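Sel1 repeat family protein (Pseudomonas aeruginosa, PDB 6LCH) probably serves as an immunity protein against PldB, a type VI secretion effector, using a scaffold of helical Sel1 repeats to bind its partner. Local coordinates at residues Leu172-Lys177 with Val188-Ser193; Asn182-Leu187 with Tyr263-Pro268; Asn132-Thr137 with Gln163-Ala168. All coordinates share one frame; numbering follows the deposited sequence.

Contact 1. Residues Leu172-Lys177 with Val188-Ser193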
loop_
_atom_site.group_PDB
_atom_site.type_symbol
_atom_site.label_atom_id
_atom_site.label_comp_id
_atom_site.label_asym_id
_atom_site.label_seq_id
_atom_site.Cartn_x
_atom_site.Cartn_y
_atom_site.Cartn_z
ATOM N N LEU A 172 7.169 5.257 -7.185
ATOM C CA LEU A 172 8.525 5.677 -7.524
ATOM C C LEU A 172 8.905 5.194 -8.913
ATOM O O LEU A 172 9.319 5.984 -9.772
ATOM C CB LEU A 172 9.515 5.137 -6.494
ATOM C CG LEU A 172 9.647 5.923 -5.201
ATOM C CD1 LEU A 172 8.292 6.392 -4.730
ATOM C CD2 LEU A 172 10.308 5.039 -4.183
ATOM N N GLY A 173 8.791 3.885 -9.140
ATOM C CA GLY A 173 9.057 3.342 -10.459
ATOM C C GLY A 173 8.252 4.032 -11.536
ATOM O O GLY A 173 8.790 4.430 -12.570
ATOM N N ALA A 174 6.945 4.197 -11.299
ATOM C CA ALA A 174 6.104 4.926 -12.242
ATOM C C ALA A 174 6.651 6.322 -12.500
ATOM O O ALA A 174 6.735 6.758 -13.654
ATOM C CB ALA A 174 4.668 5.003 -11.722
ATOM N N TYR A 175 7.049 7.028 -11.441
ATOM C CA TYR A 175 7.571 8.379 -11.608
ATOM C C TYR A 175 8.801 8.389 -12.506
ATOM O O TYR A 175 8.870 9.151 -13.478
ATOM C CB TYR A 175 7.906 8.992 -10.250
ATOM C CG TYR A 175 8.654 10.297 -10.379
ATOM C CD1 TYR A 175 7.979 11.475 -10.664
ATOM C CD2 TYR A 175 10.034 10.350 -10.228
ATOM C CE1 TYR A 175 8.655 12.671 -10.789
ATOM C CE2 TYR A 175 10.718 11.542 -10.350
ATOM C CZ TYR A 175 10.024 12.698 -10.634
ATOM O OH TYR A 175 10.701 13.889 -10.759
ATOM N N TYR A 176 9.784 7.541 -12.195
ATOM C CA TYR A 176 11.029 7.545 -12.956
ATOM C C TYR A 176 10.805 7.101 -14.392
ATOM O O TYR A 176 11.411 7.652 -15.320
ATOM C CB TYR A 176 12.062 6.655 -12.274
ATOM C CG TYR A 176 12.797 7.393 -11.198
ATOM C CD1 TYR A 176 13.703 8.392 -11.522
ATOM C CD2 TYR A 176 12.563 7.124 -9.858
ATOM C CE1 TYR A 176 14.368 9.089 -10.544
ATOM C CE2 TYR A 176 13.229 7.818 -8.870
ATOM C CZ TYR A 176 14.132 8.798 -9.222
ATOM O OH TYR A 176 14.807 9.502 -8.254
ATOM N N LYS A 177 9.937 6.110 -14.594
ATOM C CA LYS A 177 9.633 5.650 -15.942
ATOM C C LYS A 177 8.963 6.745 -16.760
ATOM O O LYS A 177 9.323 6.981 -17.918
ATOM C CB LYS A 177 8.740 4.412 -15.882
ATOM C CG LYS A 177 8.289 3.921 -17.248
ATOM C CD LYS A 177 7.356 2.727 -17.128
ATOM C CE LYS A 177 5.998 3.142 -16.610
ATOM N NZ LYS A 177 5.012 2.041 -16.717
ATOM N N VAL A 188 14.618 -0.415 -10.875
ATOM C CA VAL A 188 15.121 -0.633 -9.519
ATOM C C VAL A 188 13.991 -0.484 -8.509
ATOM O O VAL A 188 13.844 -1.296 -7.587
ATOM C CB VAL A 188 16.280 0.333 -9.213
ATOM C CG1 VAL A 188 16.572 0.363 -7.711
ATOM C CG2 VAL A 188 17.522 -0.061 -9.996
ATOM N N TYR A 189 13.159 0.544 -8.687
ATOM C CA TYR A 189 12.115 0.841 -7.715
ATOM C C TYR A 189 10.911 -0.085 -7.853
ATOM O O TYR A 189 10.266 -0.415 -6.851
ATOM C CB TYR A 189 11.692 2.299 -7.848
ATOM C CG TYR A 189 12.549 3.218 -7.019
ATOM C CD1 TYR A 189 13.231 4.282 -7.591
ATOM C CD2 TYR A 189 12.694 3.003 -5.656
ATOM C CE1 TYR A 189 14.019 5.121 -6.818
ATOM C CE2 TYR A 189 13.476 3.826 -4.882
ATOM C CZ TYR A 189 14.132 4.884 -5.463
ATOM O OH TYR A 189 14.902 5.695 -4.672
ATOM N N TYR A 190 10.572 -0.488 -9.080
ATOM C CA TYR A 190 9.549 -1.515 -9.243
ATOM C C TYR A 190 9.962 -2.801 -8.539
ATOM O O TYR A 190 9.129 -3.478 -7.923
ATOM C CB TYR A 190 9.292 -1.791 -10.724
ATOM C CG TYR A 190 8.439 -0.766 -11.447
ATOM C CD1 TYR A 190 7.125 -0.520 -11.063
ATOM C CD2 TYR A 190 8.946 -0.065 -12.529
ATOM C CE1 TYR A 190 6.346 0.412 -11.740
ATOM C CE2 TYR A 190 8.181 0.865 -13.205
ATOM C CZ TYR A 190 6.884 1.098 -12.814
ATOM O OH TYR A 190 6.138 2.030 -13.501
ATOM N N GLN A 191 11.249 -3.149 -8.614
ATOM C CA GLN A 191 11.723 -4.367 -7.966
ATOM C C GLN A 191 11.644 -4.247 -6.450
ATOM O O GLN A 191 11.186 -5.172 -5.769
ATOM C CB GLN A 191 13.152 -4.685 -8.408
ATOM C CG GLN A 191 13.559 -6.125 -8.106
ATOM C CD GLN A 191 15.052 -6.358 -8.205
ATOM O OE1 GLN A 191 15.849 -5.432 -8.068
ATOM N NE2 GLN A 191 15.441 -7.607 -8.442
ATOM N N VAL A 192 12.084 -3.108 -5.903
ATOM C CA VAL A 192 11.958 -2.872 -4.464
ATOM C C VAL A 192 10.506 -3.008 -4.032
ATOM O O VAL A 192 10.205 -3.574 -2.972
ATOM C CB VAL A 192 12.530 -1.489 -4.098
ATOM C CG1 VAL A 192 12.067 -1.066 -2.709
ATOM C CG2 VAL A 192 14.042 -1.501 -4.179
ATOM N N SER A 193 9.583 -2.508 -4.855
ATOM C CA SER A 193 8.160 -2.664 -4.579
ATOM C C SER A 193 7.780 -4.134 -4.459
ATOM O O SER A 193 7.024 -4.514 -3.557
ATOM C CB SER A 193 7.346 -1.981 -5.678
ATOM O OG SER A 193 5.959 -2.040 -5.404
HETATM O O HOH W 1 3.886 2.953 -14.099
#
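Gly-173 and Tyr-189 bring their CA atoms within 4.8 Å where helices 166-178 and 183-195 run antiparallel, the axes of the two short segments 8.1 Å apart with their directions at 168°. This is the antiparallel helical hairpin of a Sel1 repeat, and it illustrates how a glycine lets aromatic side chains lie directly on a helix backbone. Tyr-190 leaves its helix beside the interface, but with CG anti to the carbonyl carbon (chi1 -78°) its ring swings in across the partner helix. Gly-173 CA sits over the middle of that ring in a CH-pi contact, 3.9 Å from the ring centroid and nearly along the ring normal; having no side chain, Gly-173 lets the ring rest on the main chain itself. Beyond the glycine, the phenol end passes Ala-174 and meets Lys-177, whose chain, bent at chi3, crosses the tyrosine at about a right angle. Lys-177 CE lies at the ring edge, 3.3 Å from Tyr-190 OH. One water in the plane of the ring accepts from Lys-177 NZ at 3.0 Å and also sits very close to Tyr-190 OH, at a doubtfully short distance.

On the other flank of Gly-173, Tyr-189 meets both Leu-172 and Tyr-176. Leu-172 CD2 rests over one face of the Tyr-189 ring, 3.8 Å from its centroid, while Tyr-176 comes alongside: the two tyrosine planes are only 11° apart, yet the rings meet rim to rim, Tyr-176 CE2 lying 3.5 Å from Tyr-189 CE1. Tyr-190 also packs against Tyr-170 and against Phe-204 of helix 199-208, carrying the aromatic layer into the next helix. The hairpin is thus held mainly by dispersion and CH-pi contacts, its polar element being the water beside Lys-177 NZ.

Contact 2. Residues Asn182-Leu187 with Tyr263-Pro268; sequences NFPKAL and YDADRP
Asn-182 OD1 is gripped by two backbone N-H groups, one from its own helix and one from the C-terminal tail. The residue is the N-cap of helix 183-195, and the arrangement is a worked example of a capping side chain that also fastens a distant segment. Lys-185 N gives the capping bond to Asn-182 OD1 at 3.1 Å, and Ala-265 N donates across the contact to the same Asn-182 OD1 at 2.8 Å. The two donors reach the oxygen from opposite faces of the amide plane, both well out of that plane.

The other end of the amide is used as well. With CG anti to the backbone N (chi1 -167°), Asn-182 directs ND2 to Asp-264 OD1, 2.7 Å away; the acceptor lies nearly in the amide plane, and the carboxylate is turned 57° against it. Asp-264 OD1 also takes a weak bond from Asp-266 N, which helps hold the turn of the tail.

Asp-264 OD2 faces Lys-185, whose chain runs obliquely past the carboxylate to form a long salt bridge, Lys-185 NZ to Asp-264 OD2 3.4 Å. Gln-261 OE1 accepts from Phe-183 N, a second link between the tail and the helix start. The pyrrolidine of Pro-184 lies against the main chain of the tail, with Pro-184 CB 3.2 Å from Tyr-263 C and Pro-184 CD 3.9 Å from Ala-265 CB.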
loop_
_atom_site.group_PDB
_atom_site.type_symbol
_atom_site.label_atom_id
_atom_site.label_comp_id
_atom_site.label_asym_id
_atom_site.label_seq_id
_atom_site.Cartn_x
_atom_site.Cartn_y
_atom_site.Cartn_z
ATOM N N ASN A 182 13.633 7.494 -17.058
ATOM C CA ASN A 182 14.799 6.790 -16.531
ATOM C C ASN A 182 14.377 5.341 -16.295
ATOM O O ASN A 182 13.988 4.962 -15.190
ATOM C CB ASN A 182 15.308 7.445 -15.249
ATOM C CG ASN A 182 16.688 6.955 -14.846
ATOM O OD1 ASN A 182 17.055 5.807 -15.102
ATOM N ND2 ASN A 182 17.463 7.828 -14.209
ATOM N N PHE A 183 14.462 4.534 -17.346
ATOM C CA PHE A 183 13.966 3.161 -17.261
ATOM C C PHE A 183 14.732 2.307 -16.257
ATOM O O PHE A 183 14.083 1.632 -15.439
ATOM C CB PHE A 183 13.956 2.541 -18.661
ATOM C CG PHE A 183 13.016 3.230 -19.612
ATOM C CD1 PHE A 183 11.902 3.902 -19.134
ATOM C CD2 PHE A 183 13.247 3.215 -20.975
ATOM C CE1 PHE A 183 11.033 4.539 -19.992
ATOM C CE2 PHE A 183 12.383 3.857 -21.842
ATOM C CZ PHE A 183 11.273 4.516 -21.350
ATOM N N PRO A 184 16.071 2.287 -16.234
ATOM C CA PRO A 184 16.753 1.420 -15.259
ATOM C C PRO A 184 16.557 1.852 -13.820
ATOM O O PRO A 184 16.503 0.994 -12.936
ATOM C CB PRO A 184 18.226 1.508 -15.675
ATOM C CG PRO A 184 18.221 2.085 -17.046
ATOM C CD PRO A 184 17.042 2.991 -17.086
ATOM N N LYS A 185 16.462 3.153 -13.549
ATOM C CA LYS A 185 16.120 3.579 -12.197
ATOM C C LYS A 185 14.673 3.250 -11.869
ATOM O O LYS A 185 14.349 2.964 -10.711
ATOM C CB LYS A 185 16.374 5.075 -12.031
ATOM C CG LYS A 185 16.316 5.554 -10.595
ATOM C CD LYS A 185 16.970 6.911 -10.457
ATOM C CE LYS A 185 18.074 6.893 -9.425
ATOM N NZ LYS A 185 18.829 8.175 -9.446
ATOM N N ALA A 186 13.793 3.280 -12.873
ATOM C CA ALA A 186 12.416 2.856 -12.659
ATOM C C ALA A 186 12.354 1.374 -12.321
ATOM O O ALA A 186 11.614 0.967 -11.418
ATOM C CB ALA A 186 11.574 3.157 -13.899
ATOM N N LEU A 187 13.141 0.559 -13.026
ATOM C CA LEU A 187 13.151 -0.878 -12.778
ATOM C C LEU A 187 13.670 -1.204 -11.384
ATOM O O LEU A 187 13.221 -2.177 -10.770
ATOM C CB LEU A 187 13.996 -1.579 -13.843
ATOM C CG LEU A 187 13.677 -3.039 -14.167
ATOM C CD1 LEU A 187 12.261 -3.188 -14.708
ATOM C CD2 LEU A 187 14.688 -3.586 -15.161
ATOM N N TYR A 263 22.158 0.710 -16.383
ATOM C CA TYR A 263 21.753 0.429 -15.010
ATOM C C TYR A 263 21.134 1.628 -14.312
ATOM O O TYR A 263 20.520 1.468 -13.252
ATOM C CB TYR A 263 22.950 -0.061 -14.195
ATOM C CG TYR A 263 23.287 -1.494 -14.481
ATOM C CD1 TYR A 263 22.707 -2.515 -13.747
ATOM C CD2 TYR A 263 24.170 -1.831 -15.496
ATOM C CE1 TYR A 263 23.002 -3.828 -14.007
ATOM C CE2 TYR A 263 24.473 -3.147 -15.765
ATOM C CZ TYR A 263 23.886 -4.143 -15.016
ATOM O OH TYR A 263 24.179 -5.464 -15.274
ATOM N N ASP A 264 21.296 2.814 -14.880
ATOM C CA ASP A 264 20.581 4.013 -14.467
ATOM C C ASP A 264 20.695 4.939 -15.658
ATOM O O ASP A 264 21.817 5.246 -16.073
ATOM C CB ASP A 264 21.197 4.637 -13.212
ATOM C CG ASP A 264 20.284 5.656 -12.551
ATOM O OD1 ASP A 264 19.544 6.365 -13.263
ATOM O OD2 ASP A 264 20.313 5.747 -11.306
ATOM N N ALA A 265 19.561 5.328 -16.250
ATOM C CA ALA A 265 19.628 6.163 -17.445
ATOM C C ALA A 265 20.586 7.326 -17.247
ATOM O O ALA A 265 21.273 7.728 -18.190
ATOM C CB ALA A 265 18.242 6.680 -17.829
ATOM N N ASP A 266 20.695 7.824 -16.010
ATOM C CA ASP A 266 21.593 8.938 -15.719
ATOM C C ASP A 266 23.045 8.586 -16.026
ATOM O O ASP A 266 23.755 9.357 -16.689
ATOM C CB ASP A 266 21.442 9.372 -14.260
ATOM C CG ASP A 266 22.003 10.759 -14.017
ATOM O OD1 ASP A 266 22.587 11.328 -14.966
ATOM O OD2 ASP A 266 21.856 11.284 -12.894
ATOM N N ARG A 267 23.507 7.420 -15.556
ATOM C CA ARG A 267 24.902 6.990 -15.660
ATOM C C ARG A 267 24.991 5.621 -16.310
ATOM O O ARG A 267 25.204 4.611 -15.621
ATOM C CB ARG A 267 25.547 6.907 -14.289
ATOM C CG ARG A 267 25.461 8.158 -13.544
ATOM C CD ARG A 267 26.325 8.014 -12.329
ATOM N NE ARG A 267 27.630 8.601 -12.580
ATOM C CZ ARG A 267 27.891 9.902 -12.571
ATOM N NH1 ARG A 267 26.905 10.791 -12.315
ATOM N NH2 ARG A 267 29.109 10.301 -12.818
ATOM N N PRO A 268 24.858 5.538 -17.629
ATOM C CA PRO A 268 24.935 4.292 -18.384
ATOM C C PRO A 268 26.338 4.023 -18.921
ATOM O O PRO A 268 26.691 2.859 -19.116
ATOM C CB PRO A 268 23.941 4.526 -19.521
ATOM C CG PRO A 268 23.805 6.062 -19.616
ATOM C CD PRO A 268 24.575 6.684 -18.500
#

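Contact 3. Residues Asn132-Thr137 with Gln163-Ala168; sequences NPPALT and QGYAPA
A fully extended first torsion (chi1 -179°) carries the Tyr-165 ring away from its own backbone N and across to the start of helix 133-146, where Thr-137, its OG1 set beside its own backbone N (chi1 -59°), turns that oxygen to the ring edge. Thr-137 OG1 lies near the ring plane, 3.3 Å from Tyr-165 CE1, and its hydroxyl donates back to Pro-133 O at 2.7 Å. That carbonyl also accepts from Thr-137 N, the two donors arriving from opposite faces of its plane.

The contact shows how successive repeats of a Sel1 solenoid stack: the start of helix 133-146 packs against the start of helix 166-178, and a tyrosine lies between prolines. The peptide joining Pro-133 to Pro-134 lies over one face of the ring, offset toward the rim; Pro-133 CB comes within 3.4 Å of Tyr-165 CG, and Pro-134 CG lies 4.0 Å from Tyr-165 CZ. Over the centre of the opposite face stands Pro-167 CD, 3.5 Å above the plane. Ala-168 CB meets Thr-137 OG1 at 3.4 Å.

The extended side chain of Gln-163 crosses those of Pro-133 and Leu-136 at about a right angle, OE1 near Pro-133 CG and NE2 near Leu-136 CD1. Its polar atoms bind other parts of the chain, OE1 taking the N-H of Glu-13 and NE2 reaching the carbonyls of Gly-131 and Cys-159. Between the two segments the cohesion is therefore apolar, while the hydroxyl of Thr-137 spends its proton inside its own helix.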
loop_
_atom_site.group_PDB
_atom_site.type_symbol
_atom_site.label_atom_id
_atom_site.label_comp_id
_atom_site.label_asym_id
_atom_site.label_seq_id
_atom_site.Cartn_x
_atom_site.Cartn_y
_atom_site.Cartn_z
ATOM N N ASN A 132 1.612 7.956 8.122
ATOM C CA ASN A 132 0.813 6.904 7.503
ATOM C C ASN A 132 1.240 6.693 6.056
ATOM O O ASN A 132 1.157 7.631 5.254
ATOM C CB ASN A 132 -0.664 7.264 7.576
ATOM C CG ASN A 132 -1.542 6.239 6.903
ATOM O OD1 ASN A 132 -2.098 6.493 5.836
ATOM N ND2 ASN A 132 -1.668 5.070 7.520
ATOM N N PRO A 133 1.708 5.504 5.682
ATOM C CA PRO A 133 2.220 5.295 4.315
ATOM C C PRO A 133 1.150 5.469 3.247
ATOM O O PRO A 133 1.436 6.065 2.197
ATOM C CB PRO A 133 2.758 3.854 4.357
ATOM C CG PRO A 133 3.115 3.639 5.798
ATOM C CD PRO A 133 2.069 4.391 6.580
ATOM N N PRO A 134 -0.082 4.964 3.436
ATOM C CA PRO A 134 -1.113 5.257 2.424
ATOM C C PRO A 134 -1.392 6.739 2.249
ATOM O O PRO A 134 -1.522 7.213 1.112
ATOM C CB PRO A 134 -2.342 4.505 2.951
ATOM C CG PRO A 134 -1.767 3.370 3.711
ATOM C CD PRO A 134 -0.571 3.951 4.395
ATOM N N ALA A 135 -1.477 7.495 3.346
ATOM C CA ALA A 135 -1.789 8.915 3.221
ATOM C C ALA A 135 -0.662 9.674 2.533
ATOM O O ALA A 135 -0.920 10.559 1.707
ATOM C CB ALA A 135 -2.084 9.509 4.596
ATOM N N LEU A 136 0.591 9.348 2.858
ATOM C CA LEU A 136 1.711 10.028 2.215
ATOM C C LEU A 136 1.791 9.686 0.734
ATOM O O LEU A 136 2.205 10.523 -0.077
ATOM C CB LEU A 136 3.023 9.658 2.905
ATOM C CG LEU A 136 3.286 10.121 4.340
ATOM C CD1 LEU A 136 4.336 9.229 4.956
ATOM C CD2 LEU A 136 3.739 11.569 4.370
ATOM N N THR A 137 1.404 8.464 0.369
ATOM C CA THR A 137 1.425 8.051 -1.032
ATOM C C THR A 137 0.346 8.762 -1.841
ATOM O O THR A 137 0.592 9.176 -2.982
ATOM C CB THR A 137 1.255 6.535 -1.121
ATOM O OG1 THR A 137 2.310 5.899 -0.394
ATOM C CG2 THR A 137 1.286 6.066 -2.567
ATOM N N GLN A 163 9.287 3.112 4.897
ATOM C CA GLN A 163 8.599 2.285 5.878
ATOM C C GLN A 163 8.189 0.929 5.314
ATOM O O GLN A 163 7.453 0.189 5.977
ATOM C CB GLN A 163 7.376 3.028 6.423
ATOM C CG GLN A 163 7.701 4.432 6.919
ATOM C CD GLN A 163 6.496 5.168 7.476
ATOM O OE1 GLN A 163 5.828 4.688 8.393
ATOM N NE2 GLN A 163 6.222 6.349 6.934
ATOM N N GLY A 164 8.648 0.588 4.112
ATOM C CA GLY A 164 8.377 -0.712 3.530
ATOM C C GLY A 164 7.051 -0.840 2.823
ATOM O O GLY A 164 6.616 -1.964 2.556
ATOM N N TYR A 165 6.398 0.273 2.505
ATOM C CA TYR A 165 5.077 0.267 1.885
ATOM C C TYR A 165 5.247 0.128 0.376
ATOM O O TYR A 165 5.687 1.066 -0.298
ATOM C CB TYR A 165 4.331 1.544 2.264
ATOM C CG TYR A 165 2.937 1.672 1.702
ATOM C CD1 TYR A 165 2.630 2.670 0.787
ATOM C CD2 TYR A 165 1.920 0.812 2.098
ATOM C CE1 TYR A 165 1.360 2.802 0.277
ATOM C CE2 TYR A 165 0.640 0.940 1.589
ATOM C CZ TYR A 165 0.369 1.937 0.679
ATOM O OH TYR A 165 -0.900 2.079 0.166
ATOM N N ALA A 166 4.895 -1.046 -0.150
ATOM C CA ALA A 166 5.183 -1.353 -1.550
ATOM C C ALA A 166 4.529 -0.409 -2.555
ATOM O O ALA A 166 5.218 -0.010 -3.510
ATOM C CB ALA A 166 4.791 -2.807 -1.847
ATOM N N PRO A 167 3.250 -0.030 -2.436
ATOM C CA PRO A 167 2.659 0.849 -3.460
ATOM C C PRO A 167 3.346 2.197 -3.584
ATOM O O PRO A 167 3.207 2.847 -4.625
ATOM C CB PRO A 167 1.204 1.004 -2.998
ATOM C CG PRO A 167 0.953 -0.183 -2.147
ATOM C CD PRO A 167 2.242 -0.432 -1.437
ATOM N N ALA A 168 4.072 2.643 -2.558
ATOM C CA ALA A 168 4.836 3.880 -2.687
ATOM C C ALA A 168 6.063 3.671 -3.562
ATOM O O ALA A 168 6.395 4.524 -4.393
ATOM C CB ALA A 168 5.242 4.397 -1.311
#

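The three contacts follow the C-terminal half of the solenoid outward. Contact 3 joins neighbouring repeats, its centre about 6 Å from the centre of the chain; contact 1 closes the hairpin of the next repeat, and contact 2 lays the C-terminal tail on its outer end, its own centre about 24 Å from that of the chain. Helix 166-178 serves contacts 3 and 1, whose centres are about 13 Å apart and which meet where Ser-193 OG probably bonds to Ala-166 O, 2.9 Å away. Helix 183-195 serves contacts 1 and 2, centres about 10 Å apart, linked by a probable bond from Asn-182 N to Tyr-176 O. Contacts 2 and 3 stay about 9 Å apart at their nearest atoms.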